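Local structure of TonB-dependent siderophore receptor (Pseudomonas aeruginosa 39016, 5NEC) at residues V56-V61 against K597-Y602; E128-P133 against G144-L149; F361-E366 against I435-T440; G658-D663 against Y678-A683. The protein probably takes up iron-loaded siderophores across the bacterial outer membrane, using energy relayed by TonB, and is a candidate entry route for siderophore-drug conjugates. One frame throughout, in Å; residues are numbered along the deposited sequence.

How the contacts relate
A TonB-dependent receptor is a beta-barrel with a globular plug folded inside it, and the four contacts sample each level of that design. Contact 2 pairs two plug strands, contacts 3 and 4 pair neighbouring strands of the barrel wall, and contact 1 joins plug to wall. Contacts 1 and 2 touch, Val56 CG2 lying 4.0 Å from Glu128 CG, because strands 54-57 and 124-130 are neighbours in the plug sheet. Contacts 3 and 4 fall on opposite sides of the chain's centre, their own centres about 40 Å apart. Contact 4 comes within about 7 Å of contact 1 at the nearest atoms, and contact 3 within about 8 Å of contact 2.

Contact 1: V56-V61 against K597-Y602; sequences VVPKQV and KVFAGY
Phe599 reaches inward from the barrel wall and sets its ring against the turn between strand 54-57 and helix 59-64 of the plug. Val61 CG2 lies over one face of the ring, 4.1 Å from Phe599 CG. At the ring edge, near its plane, Val56 O comes 3.2 Å from Phe599 CE1, so a backbone carbonyl meets the polarised C-H rim of the aromatic. Pro58 CD approaches obliquely, 3.9 Å from CE1 of Phe599, and the Val57 side chain crosses at about a right angle with CG2 4.1 Å from Phe599 CZ; both add apolar contacts. With CG anti to the backbone N (chi1 -172°), the ring is carried across to the turn, where Pro58 occupies the N-cap position of the helix. Farther out, Gln60 CG lies 4.1 Å from Lys597 NZ, but the polar ends of these two side chains are engaged by others: the ammonium by the carbonyl of Thr31 and the ring of Tyr33, the amide by Asp64. Tyr33 also packs on Val61. Behind this layer, Val57 is hydrogen-bonded through its backbone to Ile127 of strand 124-130, while Phe599 is bonded likewise to Trp644 of barrel strand 639-650.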
loop_
_atom_site.group_PDB
_atom_site.type_symbol
_atom_site.label_atom_id
_atom_site.label_comp_id
_atom_site.label_asym_id
_atom_site.label_seq_id
_atom_site.Cartn_x
_atom_site.Cartn_y
_atom_site.Cartn_z
ATOM N N VAL A 56 9.759 -1.830 -8.885
ATOM C CA VAL A 56 9.897 -0.529 -8.260
ATOM C C VAL A 56 9.029 0.487 -9.016
ATOM O O VAL A 56 9.128 0.607 -10.224
ATOM C CB VAL A 56 11.373 -0.104 -8.196
ATOM C CG1 VAL A 56 11.503 1.288 -7.572
ATOM C CG2 VAL A 56 12.173 -1.149 -7.412
ATOM N N VAL A 57 8.133 1.167 -8.301
ATOM C CA VAL A 57 7.404 2.293 -8.870
ATOM C C VAL A 57 8.272 3.516 -8.625
ATOM O O VAL A 57 8.377 3.969 -7.480
ATOM C CB VAL A 57 6.013 2.500 -8.247
ATOM C CG1 VAL A 57 5.269 3.630 -8.976
ATOM C CG2 VAL A 57 5.226 1.201 -8.297
ATOM N N PRO A 58 8.917 4.038 -9.684
ATOM C CA PRO A 58 9.826 5.166 -9.496
ATOM C C PRO A 58 9.118 6.504 -9.359
ATOM O O PRO A 58 7.959 6.648 -9.765
ATOM C CB PRO A 58 10.662 5.146 -10.765
ATOM C CG PRO A 58 9.729 4.622 -11.801
ATOM C CD PRO A 58 8.774 3.691 -11.110
ATOM N N LYS A 59 9.843 7.465 -8.798
ATOM C CA LYS A 59 9.390 8.844 -8.618
ATOM C C LYS A 59 8.611 9.404 -9.806
ATOM O O LYS A 59 7.574 10.035 -9.634
ATOM C CB LYS A 59 10.610 9.742 -8.366
ATOM C CG LYS A 59 10.284 11.168 -7.928
ATOM C CD LYS A 59 11.403 12.145 -8.269
ATOM C CE LYS A 59 12.666 11.839 -7.485
ATOM N NZ LYS A 59 13.905 12.381 -8.102
ATOM N N GLN A 60 9.139 9.186 -11.007
ATOM C CA GLN A 60 8.609 9.806 -12.213
ATOM C C GLN A 60 7.239 9.260 -12.579
ATOM O O GLN A 60 6.410 10.016 -13.092
ATOM C CB GLN A 60 9.573 9.623 -13.397
ATOM C CG GLN A 60 9.348 10.601 -14.545
ATOM C CD GLN A 60 9.392 12.047 -14.093
ATOM O OE1 GLN A 60 10.234 12.436 -13.295
ATOM N NE2 GLN A 60 8.454 12.835 -14.565
ATOM N N VAL A 61 7.004 7.968 -12.321
ATOM C CA VAL A 61 5.677 7.375 -12.516
ATOM C C VAL A 61 4.668 7.961 -11.519
ATOM O O VAL A 61 3.534 8.260 -11.895
ATOM C CB VAL A 61 5.721 5.827 -12.486
ATOM C CG1 VAL A 61 4.326 5.219 -12.453
ATOM C CG2 VAL A 61 6.448 5.308 -13.715
ATOM N N LYS A 597 8.335 5.954 -23.420
ATOM C CA LYS A 597 8.541 5.233 -22.161
ATOM C C LYS A 597 7.354 4.349 -21.794
ATOM O O LYS A 597 6.216 4.623 -22.161
ATOM C CB LYS A 597 8.802 6.209 -21.013
ATOM C CG LYS A 597 10.100 6.963 -21.178
ATOM C CD LYS A 597 10.539 7.622 -19.891
ATOM C CE LYS A 597 9.635 8.788 -19.538
ATOM N NZ LYS A 597 10.240 9.622 -18.465
ATOM N N VAL A 598 7.640 3.294 -21.042
ATOM C CA VAL A 598 6.630 2.334 -20.643
ATOM C C VAL A 598 6.882 1.796 -19.217
ATOM O O VAL A 598 8.027 1.587 -18.806
ATOM C CB VAL A 598 6.510 1.202 -21.691
ATOM C CG1 VAL A 598 7.649 0.198 -21.568
ATOM C CG2 VAL A 598 5.165 0.508 -21.589
ATOM N N PHE A 599 5.790 1.628 -18.468
ATOM C CA PHE A 599 5.802 0.951 -17.186
ATOM C C PHE A 599 4.540 0.102 -17.162
ATOM O O PHE A 599 3.437 0.635 -17.160
ATOM C CB PHE A 599 5.808 1.978 -16.065
ATOM C CG PHE A 599 6.005 1.393 -14.700
ATOM C CD1 PHE A 599 7.296 1.094 -14.236
ATOM C CD2 PHE A 599 4.913 1.167 -13.855
ATOM C CE1 PHE A 599 7.499 0.560 -12.966
ATOM C CE2 PHE A 599 5.107 0.634 -12.580
ATOM C CZ PHE A 599 6.401 0.333 -12.133
ATOM N N ALA A 600 4.707 -1.218 -17.195
ATOM C CA ALA A 600 3.601 -2.132 -17.483
ATOM C C ALA A 600 3.818 -3.523 -16.910
ATOM O O ALA A 600 4.944 -3.943 -16.724
ATOM C CB ALA A 600 3.368 -2.215 -18.990
ATOM N N GLY A 601 2.724 -4.218 -16.596
ATOM C CA GLY A 601 2.787 -5.603 -16.129
ATOM C C GLY A 601 1.511 -6.386 -16.366
ATOM O O GLY A 601 0.442 -5.810 -16.563
ATOM N N TYR A 602 1.625 -7.707 -16.365
ATOM C CA TYR A 602 0.468 -8.597 -16.434
ATOM C C TYR A 602 0.595 -9.583 -15.286
ATOM O O TYR A 602 1.699 -9.990 -14.954
ATOM C CB TYR A 602 0.376 -9.333 -17.790
ATOM C CG TYR A 602 -0.639 -10.477 -17.775
ATOM C CD1 TYR A 602 -2.016 -10.232 -17.860
ATOM C CD2 TYR A 602 -0.224 -11.801 -17.606
ATOM C CE1 TYR A 602 -2.941 -11.281 -17.798
ATOM C CE2 TYR A 602 -1.138 -12.846 -17.550
ATOM C CZ TYR A 602 -2.488 -12.585 -17.648
ATOM O OH TYR A 602 -3.359 -13.640 -17.577
#

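Contact 2: E128-P133 against G144-L149; sequences EVSKGP and GGSLNL
Glu128 and Asn148 face each other as an antiparallel hydrogen-bonded pair, and their side chains run side by side from the same face of the plug sheet. Along Glu128, CB meets Asn148 O at 3.5 Å and CG stays beside that oxygen. CG is turned anti to the carbonyl carbon (chi1 -55°) and the chain is extended beyond it, which brings the carboxylate alongside the amide. Glu128 OE1 then accepts from Asn148 ND2 at 3.3 Å, a long but fairly straight bond. The two flat groups are steeply turned, 69° apart: the oxygen lies in the amide plane, whereas the N-H comes from above the carboxylate. Ser38 OG also bonds OE1, and OE2 is taken by Gln126 and the backbone N of Ala39, so this buried carboxylate is held at both oxygens; Asn148 OD1 turns to Gly110 N.

The pairing belongs to the mixed five-stranded sheet of the plug domain, in which strand 124-130 lies between 54-57 and 146-151. On the other face, Leu147 CD2 fits against both methyls of Val129, 4.1 Å from CG2, and both residues pack on Leu74 of helix 70-74. Toward the end of the pairing, Ser146 N donates to Ser130 O at 2.8 Å. Next to it Gly145 CA comes within 3.1 Å of Ser130 O, and the backbone there adopts angles that call for glycine.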
loop_
_atom_site.group_PDB
_atom_site.type_symbol
_atom_site.label_atom_id
_atom_site.label_comp_id
_atom_site.label_asym_id
_atom_site.label_seq_id
_atom_site.Cartn_x
_atom_site.Cartn_y
_atom_site.Cartn_z
ATOM N N GLU A 128 8.839 0.045 -3.515
ATOM C CA GLU A 128 9.436 -1.237 -3.904
ATOM C C GLU A 128 8.506 -2.398 -3.529
ATOM O O GLU A 128 8.235 -2.622 -2.352
ATOM C CB GLU A 128 10.809 -1.388 -3.245
ATOM C CG GLU A 128 11.742 -0.214 -3.553
ATOM C CD GLU A 128 13.131 -0.334 -2.941
ATOM O OE1 GLU A 128 13.356 -1.218 -2.086
ATOM O OE2 GLU A 128 14.004 0.485 -3.318
ATOM N N VAL A 129 8.014 -3.118 -4.541
ATOM C CA VAL A 129 7.079 -4.231 -4.361
ATOM C C VAL A 129 7.802 -5.564 -4.531
ATOM O O VAL A 129 8.174 -5.918 -5.630
ATOM C CB VAL A 129 5.916 -4.155 -5.388
ATOM C CG1 VAL A 129 4.802 -5.147 -5.043
ATOM C CG2 VAL A 129 5.351 -2.739 -5.444
ATOM N N SER A 130 7.994 -6.294 -3.438
ATOM C CA SER A 130 8.464 -7.689 -3.483
ATOM C C SER A 130 7.270 -8.623 -3.539
ATOM O O SER A 130 6.460 -8.644 -2.621
ATOM C CB SER A 130 9.278 -8.015 -2.239
ATOM O OG SER A 130 10.559 -7.452 -2.364
ATOM N N LYS A 131 7.170 -9.412 -4.600
ATOM C CA LYS A 131 5.970 -10.233 -4.816
ATOM C C LYS A 131 6.023 -11.598 -4.132
ATOM O O LYS A 131 4.997 -12.113 -3.731
ATOM C CB LYS A 131 5.661 -10.339 -6.306
ATOM C CG LYS A 131 5.561 -8.965 -6.963
ATOM C CD LYS A 131 4.346 -8.815 -7.857
ATOM C CE LYS A 131 4.582 -7.762 -8.937
ATOM N NZ LYS A 131 3.468 -7.763 -9.932
ATOM N N GLY A 132 7.204 -12.170 -3.972
ATOM C CA GLY A 132 7.372 -13.369 -3.159
ATOM C C GLY A 132 8.114 -12.985 -1.899
ATOM O O GLY A 132 8.424 -11.808 -1.701
ATOM N N PRO A 133 8.427 -13.975 -1.045
ATOM C CA PRO A 133 9.080 -13.665 0.236
ATOM C C PRO A 133 10.522 -13.160 0.100
ATOM O O PRO A 133 11.159 -13.333 -0.958
ATOM C CB PRO A 133 9.037 -14.999 0.984
ATOM C CG PRO A 133 9.015 -16.019 -0.105
ATOM C CD PRO A 133 8.198 -15.426 -1.213
ATOM N N GLY A 144 3.738 -13.768 1.848
ATOM C CA GLY A 144 2.940 -13.375 0.676
ATOM C C GLY A 144 3.545 -12.331 -0.273
ATOM O O GLY A 144 3.104 -12.224 -1.430
ATOM N N GLY A 145 4.548 -11.571 0.207
ATOM C CA GLY A 145 5.081 -10.383 -0.489
ATOM C C GLY A 145 5.102 -9.156 0.423
ATOM O O GLY A 145 4.479 -9.156 1.482
ATOM N N SER A 146 5.816 -8.109 0.027
ATOM C CA SER A 146 5.887 -6.892 0.838
ATOM C C SER A 146 6.028 -5.605 0.025
ATOM O O SER A 146 6.317 -5.626 -1.176
ATOM C CB SER A 146 7.029 -7.002 1.853
ATOM O OG SER A 146 8.260 -7.174 1.193
ATOM N N LEU A 147 5.752 -4.495 0.703
ATOM C CA LEU A 147 5.936 -3.147 0.174
ATOM C C LEU A 147 7.026 -2.498 0.996
ATOM O O LEU A 147 6.986 -2.561 2.219
ATOM C CB LEU A 147 4.665 -2.306 0.299
ATOM C CG LEU A 147 3.367 -2.816 -0.335
ATOM C CD1 LEU A 147 2.224 -1.869 -0.038
ATOM C CD2 LEU A 147 3.529 -2.966 -1.834
ATOM N N ASN A 148 7.997 -1.895 0.321
ATOM C CA ASN A 148 8.994 -1.069 0.962
ATOM C C ASN A 148 8.942 0.357 0.408
ATOM O O ASN A 148 9.244 0.597 -0.769
ATOM C CB ASN A 148 10.399 -1.658 0.791
ATOM C CG ASN A 148 11.435 -0.925 1.623
ATOM O OD1 ASN A 148 11.169 -0.516 2.763
ATOM N ND2 ASN A 148 12.606 -0.722 1.048
ATOM N N LEU A 149 8.573 1.289 1.284
ATOM C CA LEU A 149 8.400 2.685 0.937
ATOM C C LEU A 149 9.671 3.465 1.270
ATOM O O LEU A 149 10.009 3.606 2.448
ATOM C CB LEU A 149 7.208 3.263 1.707
ATOM C CG LEU A 149 5.906 2.473 1.689
ATOM C CD1 LEU A 149 4.818 3.339 2.295
ATOM C CD2 LEU A 149 5.531 2.014 0.291
#

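Contact 3: F361-E366 against I435-T440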
loop_
_atom_site.group_PDB
_atom_site.type_symbol
_atom_site.label_atom_id
_atom_site.label_comp_id
_atom_site.label_asym_id
_atom_site.label_seq_id
_atom_site.Cartn_x
_atom_site.Cartn_y
_atom_site.Cartn_z
ATOM N N PHE A 361 27.106 -9.721 1.362
ATOM C CA PHE A 361 26.271 -10.183 2.459
ATOM C C PHE A 361 25.601 -9.039 3.221
ATOM O O PHE A 361 26.002 -7.875 3.126
ATOM C CB PHE A 361 27.084 -11.060 3.424
ATOM C CG PHE A 361 27.915 -10.284 4.395
ATOM C CD1 PHE A 361 29.159 -9.805 4.022
ATOM C CD2 PHE A 361 27.465 -10.029 5.689
ATOM C CE1 PHE A 361 29.946 -9.071 4.924
ATOM C CE2 PHE A 361 28.238 -9.282 6.584
ATOM C CZ PHE A 361 29.476 -8.813 6.203
ATOM N N SER A 362 24.560 -9.407 3.965
ATOM C CA SER A 362 23.989 -8.548 4.993
ATOM C C SER A 362 23.480 -9.385 6.157
ATOM O O SER A 362 22.886 -10.431 5.951
ATOM C CB SER A 362 22.865 -7.696 4.422
ATOM O OG SER A 362 22.513 -6.684 5.358
ATOM N N THR A 363 23.730 -8.925 7.373
ATOM C CA THR A 363 23.298 -9.638 8.565
ATOM C C THR A 363 22.902 -8.628 9.648
ATOM O O THR A 363 23.413 -7.507 9.659
ATOM C CB THR A 363 24.390 -10.614 9.042
ATOM O OG1 THR A 363 23.874 -11.442 10.083
ATOM C CG2 THR A 363 25.612 -9.888 9.561
ATOM N N GLY A 364 21.968 -8.994 10.527
ATOM C CA GLY A 364 21.505 -8.052 11.554
ATOM C C GLY A 364 20.658 -8.584 12.689
ATOM O O GLY A 364 20.207 -9.719 12.662
ATOM N N LEU A 365 20.497 -7.734 13.705
ATOM C CA LEU A 365 19.653 -7.976 14.858
ATOM C C LEU A 365 18.597 -6.909 14.896
ATOM O O LEU A 365 18.893 -5.754 14.660
ATOM C CB LEU A 365 20.429 -7.864 16.160
ATOM C CG LEU A 365 21.532 -8.869 16.434
ATOM C CD1 LEU A 365 22.001 -8.695 17.878
ATOM C CD2 LEU A 365 21.059 -10.297 16.208
ATOM N N GLU A 366 17.378 -7.297 15.246
ATOM C CA GLU A 366 16.260 -6.384 15.350
ATOM C C GLU A 366 15.510 -6.632 16.664
ATOM O O GLU A 366 15.176 -7.779 16.969
ATOM C CB GLU A 366 15.359 -6.615 14.162
ATOM C CG GLU A 366 14.106 -5.757 14.091
ATOM C CD GLU A 366 13.198 -6.223 12.966
ATOM O OE1 GLU A 366 13.749 -6.685 11.941
ATOM O OE2 GLU A 366 11.953 -6.150 13.105
ATOM N N ILE A 435 16.926 -12.257 14.185
ATOM C CA ILE A 435 18.258 -12.321 13.607
ATOM C C ILE A 435 18.119 -12.791 12.163
ATOM O O ILE A 435 17.274 -13.622 11.863
ATOM C CB ILE A 435 19.201 -13.208 14.451
ATOM C CG1 ILE A 435 20.633 -13.142 13.909
ATOM C CG2 ILE A 435 18.730 -14.648 14.505
ATOM C CD1 ILE A 435 21.672 -13.752 14.837
ATOM N N TYR A 436 18.914 -12.216 11.264
ATOM C CA TYR A 436 18.871 -12.588 9.851
ATOM C C TYR A 436 20.275 -12.559 9.232
ATOM O O TYR A 436 21.190 -11.929 9.760
ATOM C CB TYR A 436 17.900 -11.678 9.081
ATOM C CG TYR A 436 18.521 -10.375 8.677
ATOM C CD1 TYR A 436 19.174 -10.248 7.442
ATOM C CD2 TYR A 436 18.519 -9.273 9.549
ATOM C CE1 TYR A 436 19.796 -9.059 7.078
ATOM C CE2 TYR A 436 19.126 -8.076 9.190
ATOM C CZ TYR A 436 19.768 -7.976 7.951
ATOM O OH TYR A 436 20.381 -6.810 7.563
ATOM N N ALA A 437 20.427 -13.252 8.109
ATOM C CA ALA A 437 21.682 -13.278 7.364
ATOM C C ALA A 437 21.342 -13.520 5.908
ATOM O O ALA A 437 20.545 -14.391 5.600
ATOM C CB ALA A 437 22.584 -14.362 7.909
ATOM N N PHE A 438 21.901 -12.715 5.023
ATOM C CA PHE A 438 21.693 -12.863 3.593
ATOM C C PHE A 438 23.076 -12.840 2.921
ATOM O O PHE A 438 23.921 -12.042 3.305
ATOM C CB PHE A 438 20.764 -11.742 3.079
ATOM C CG PHE A 438 20.339 -11.918 1.635
ATOM C CD1 PHE A 438 19.644 -13.072 1.227
ATOM C CD2 PHE A 438 20.646 -10.950 0.659
ATOM C CE1 PHE A 438 19.267 -13.255 -0.110
ATOM C CE2 PHE A 438 20.251 -11.132 -0.672
ATOM C CZ PHE A 438 19.565 -12.282 -1.055
ATOM N N ASP A 439 23.306 -13.731 1.953
ATOM C CA ASP A 439 24.566 -13.784 1.201
ATOM C C ASP A 439 24.327 -14.080 -0.277
ATOM O O ASP A 439 23.595 -14.996 -0.602
ATOM C CB ASP A 439 25.500 -14.850 1.787
ATOM C CG ASP A 439 26.936 -14.777 1.213
ATOM O OD1 ASP A 439 27.267 -13.748 0.595
ATOM O OD2 ASP A 439 27.730 -15.734 1.398
ATOM N N THR A 440 24.966 -13.302 -1.149
ATOM C CA THR A 440 25.036 -13.589 -2.581
ATOM C C THR A 440 26.481 -13.923 -2.959
ATOM O O THR A 440 27.386 -13.130 -2.718
ATOM C CB THR A 440 24.538 -12.401 -3.423
ATOM O OG1 THR A 440 23.128 -12.288 -3.261
ATOM C CG2 THR A 440 24.820 -12.594 -4.927
#
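Tyr436 O is gripped by two donors from the facing strand: Thr363 OG1 at 2.7 Å, in the carbonyl plane, and Gly364 N at 3.1 Å, tilted well out of it. Thr363 OG1 stands anti to the residue's own N (chi1 -171°), so the hydroxyl of Thr363, which forms a non-hydrogen-bonded pair with Ala437, bonds the carbonyl of the preceding residue, Tyr436. Tyr436 uses its other end as well, its OH accepting from Ser362 OG at 3.1 Å while also bonding Asp347 on the next strand, 327-354. Between these two fixed ends the ring folds back over the neighbouring strand, with CG between the backbone N and the carbonyl carbon (chi1 83°). One ring face covers the backbone at Gly364, whose N sits 3.3 Å from Tyr436 CE2; the missing side chain is what lets the ring lie so close. On the other face of the strands, shared with Thr363 and Asp439, Leu365 CD2 lies 3.7 Å from Ile435 CG1; with Ala437 they form an apolar surface patch, consistent with facing lipid. Neighbouring antiparallel strands with residues alternating between two faces, Tyr436 and Ser362 on one, Leu365 and Ile435 on the other, are characteristic of an outer-membrane beta-barrel wall.

Contact 4: G658-D663 against Y678-A683; sequences GAFYVD and YWRYDA
Tyr661 and Trp679 sit as a non-hydrogen-bonded pair, and their side chains slant across one another. The indole takes the methylene rather than the ring of the tyrosine over its six-membered part: Tyr661 CB stands 3.5 Å from that centroid, 3° off the normal, a nearly perpendicular CH-pi contact. The phenol ring then leans over the five-membered part with the planes 45° apart, and Tyr661 CD1 comes 3.4 Å from Trp679 NE1. Tyr681 OH lies over the opposite face of the indole, toward the rim, while Ala659 CB lies at its edge, 4.2 Å from Trp679 CZ3. That same methyl touches Tyr681 CE2 at 3.5 Å.

The strands form a beta hairpin of the barrel wall, 653-666 with 674-688, closed here by three pairs of reciprocal backbone hydrogen bonds.

Turned to the other face, Val662 and Tyr678 lie side by side, pointing the same way, with Tyr678 CE1 3.6 Å from Val662 CB; Tyr707 stacks on the tyrosine ring. Asp682 crosses Phe660 at about a right angle, Asp682 OD2 3.3 Å from Phe660 CE2. In-plane with the guanidinium, Arg680 NE reaches the syn side of Asp682 OD1 at 2.8 Å, a salt bridge along one strand. Arg75 of the plug binds the other carboxylate oxygen, and the two positive partners probably favour the ionised form of Asp682.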
loop_
_atom_site.group_PDB
_atom_site.type_symbol
_atom_site.label_atom_id
_atom_site.label_comp_id
_atom_site.label_asym_id
_atom_site.label_seq_id
_atom_site.Cartn_x
_atom_site.Cartn_y
_atom_site.Cartn_z
ATOM N N GLY A 658 -2.807 5.626 -19.543
ATOM C CA GLY A 658 -2.772 4.307 -18.977
ATOM C C GLY A 658 -4.051 3.553 -19.234
ATOM O O GLY A 658 -5.111 4.153 -19.321
ATOM N N ALA A 659 -3.926 2.239 -19.369
ATOM C CA ALA A 659 -5.059 1.334 -19.440
ATOM C C ALA A 659 -4.865 0.301 -18.338
ATOM O O ALA A 659 -3.789 -0.299 -18.224
ATOM C CB ALA A 659 -5.116 0.656 -20.793
ATOM N N PHE A 660 -5.902 0.099 -17.524
ATOM C CA PHE A 660 -5.818 -0.815 -16.393
ATOM C C PHE A 660 -7.005 -1.756 -16.438
ATOM O O PHE A 660 -8.135 -1.300 -16.496
ATOM C CB PHE A 660 -5.799 -0.025 -15.080
ATOM C CG PHE A 660 -4.780 1.083 -15.058
ATOM C CD1 PHE A 660 -3.461 0.821 -14.738
ATOM C CD2 PHE A 660 -5.138 2.387 -15.393
ATOM C CE1 PHE A 660 -2.515 1.839 -14.731
ATOM C CE2 PHE A 660 -4.199 3.406 -15.397
ATOM C CZ PHE A 660 -2.882 3.131 -15.070
ATOM N N TYR A 661 -6.746 -3.059 -16.432
ATOM C CA TYR A 661 -7.802 -4.061 -16.299
ATOM C C TYR A 661 -7.661 -4.813 -14.963
ATOM O O TYR A 661 -6.553 -5.170 -14.548
ATOM C CB TYR A 661 -7.795 -5.028 -17.495
ATOM C CG TYR A 661 -8.772 -6.168 -17.348
ATOM C CD1 TYR A 661 -10.120 -6.001 -17.663
ATOM C CD2 TYR A 661 -8.355 -7.415 -16.860
ATOM C CE1 TYR A 661 -11.019 -7.036 -17.519
ATOM C CE2 TYR A 661 -9.250 -8.462 -16.714
ATOM C CZ TYR A 661 -10.580 -8.260 -17.052
ATOM O OH TYR A 661 -11.483 -9.276 -16.901
ATOM N N VAL A 662 -8.785 -5.024 -14.285
ATOM C CA VAL A 662 -8.839 -5.902 -13.111
ATOM C C VAL A 662 -10.043 -6.828 -13.292
ATOM O O VAL A 662 -11.143 -6.357 -13.504
ATOM C CB VAL A 662 -8.964 -5.114 -11.777
ATOM C CG1 VAL A 662 -9.113 -6.064 -10.600
ATOM C CG2 VAL A 662 -7.766 -4.214 -11.556
ATOM N N ASP A 663 -9.807 -8.131 -13.183
ATOM C CA ASP A 663 -10.837 -9.181 -13.302
ATOM C C ASP A 663 -11.769 -9.101 -12.085
ATOM O O ASP A 663 -11.506 -8.344 -11.148
ATOM C CB ASP A 663 -10.123 -10.542 -13.345
ATOM C CG ASP A 663 -10.913 -11.639 -14.005
ATOM O OD1 ASP A 663 -12.161 -11.580 -14.053
ATOM O OD2 ASP A 663 -10.253 -12.599 -14.463
ATOM N N TYR A 678 -13.399 -4.695 -14.646
ATOM C CA TYR A 678 -13.512 -3.384 -15.295
ATOM C C TYR A 678 -12.227 -2.999 -16.021
ATOM O O TYR A 678 -11.134 -3.498 -15.707
ATOM C CB TYR A 678 -13.843 -2.290 -14.275
ATOM C CG TYR A 678 -12.722 -2.067 -13.275
ATOM C CD1 TYR A 678 -12.609 -2.868 -12.144
ATOM C CD2 TYR A 678 -11.739 -1.086 -13.488
ATOM C CE1 TYR A 678 -11.579 -2.684 -11.236
ATOM C CE2 TYR A 678 -10.708 -0.906 -12.593
ATOM C CZ TYR A 678 -10.632 -1.709 -11.471
ATOM O OH TYR A 678 -9.615 -1.529 -10.570
ATOM N N TRP A 679 -12.400 -2.093 -16.980
ATOM C CA TRP A 679 -11.336 -1.396 -17.680
ATOM C C TRP A 679 -11.380 0.046 -17.217
ATOM O O TRP A 679 -12.454 0.637 -17.133
ATOM C CB TRP A 679 -11.569 -1.441 -19.203
ATOM C CG TRP A 679 -11.069 -2.692 -19.828
ATOM C CD1 TRP A 679 -11.795 -3.803 -20.153
ATOM C CD2 TRP A 679 -9.708 -2.975 -20.193
ATOM N NE1 TRP A 679 -10.967 -4.762 -20.700
ATOM C CE2 TRP A 679 -9.682 -4.280 -20.730
ATOM C CE3 TRP A 679 -8.506 -2.257 -20.096
ATOM C CZ2 TRP A 679 -8.509 -4.878 -21.186
ATOM C CZ3 TRP A 679 -7.338 -2.849 -20.552
ATOM C CH2 TRP A 679 -7.350 -4.154 -21.094
ATOM N N ARG A 680 -10.222 0.616 -16.913
ATOM C CA ARG A 680 -10.109 2.045 -16.626
ATOM C C ARG A 680 -9.035 2.629 -17.526
ATOM O O ARG A 680 -7.988 2.008 -17.721
ATOM C CB ARG A 680 -9.741 2.259 -15.161
ATOM C CG ARG A 680 -9.287 3.676 -14.834
ATOM C CD ARG A 680 -8.810 3.813 -13.406
ATOM N NE ARG A 680 -8.131 5.089 -13.220
ATOM C CZ ARG A 680 -7.737 5.605 -12.052
ATOM N NH1 ARG A 680 -7.949 4.984 -10.898
ATOM N NH2 ARG A 680 -7.121 6.778 -12.034
ATOM N N TYR A 681 -9.286 3.827 -18.046
ATOM C CA TYR A 681 -8.287 4.528 -18.858
ATOM C C TYR A 681 -7.985 5.892 -18.260
ATOM O O TYR A 681 -8.887 6.553 -17.769
ATOM C CB TYR A 681 -8.735 4.644 -20.325
ATOM C CG TYR A 681 -8.982 3.302 -20.996
ATOM C CD1 TYR A 681 -10.238 2.695 -20.929
ATOM C CD2 TYR A 681 -7.970 2.636 -21.700
ATOM C CE1 TYR A 681 -10.487 1.469 -21.527
ATOM C CE2 TYR A 681 -8.206 1.406 -22.309
ATOM C CZ TYR A 681 -9.478 0.830 -22.208
ATOM O OH TYR A 681 -9.763 -0.387 -22.800
ATOM N N ASP A 682 -6.709 6.277 -18.278
ATOM C CA ASP A 682 -6.227 7.574 -17.798
ATOM C C ASP A 682 -5.479 8.309 -18.915
ATOM O O ASP A 682 -4.887 7.665 -19.772
ATOM C CB ASP A 682 -5.249 7.352 -16.649
ATOM C CG ASP A 682 -5.911 6.826 -15.374
ATOM O OD1 ASP A 682 -7.166 6.784 -15.268
ATOM O OD2 ASP A 682 -5.163 6.464 -14.443
ATOM N N ALA A 683 -5.483 9.640 -18.898
ATOM C CA ALA A 683 -4.739 10.447 -19.885
ATOM C C ALA A 683 -3.926 11.513 -19.175
ATOM O O ALA A 683 -4.339 11.972 -18.115
ATOM C CB ALA A 683 -5.698 11.099 -20.877
#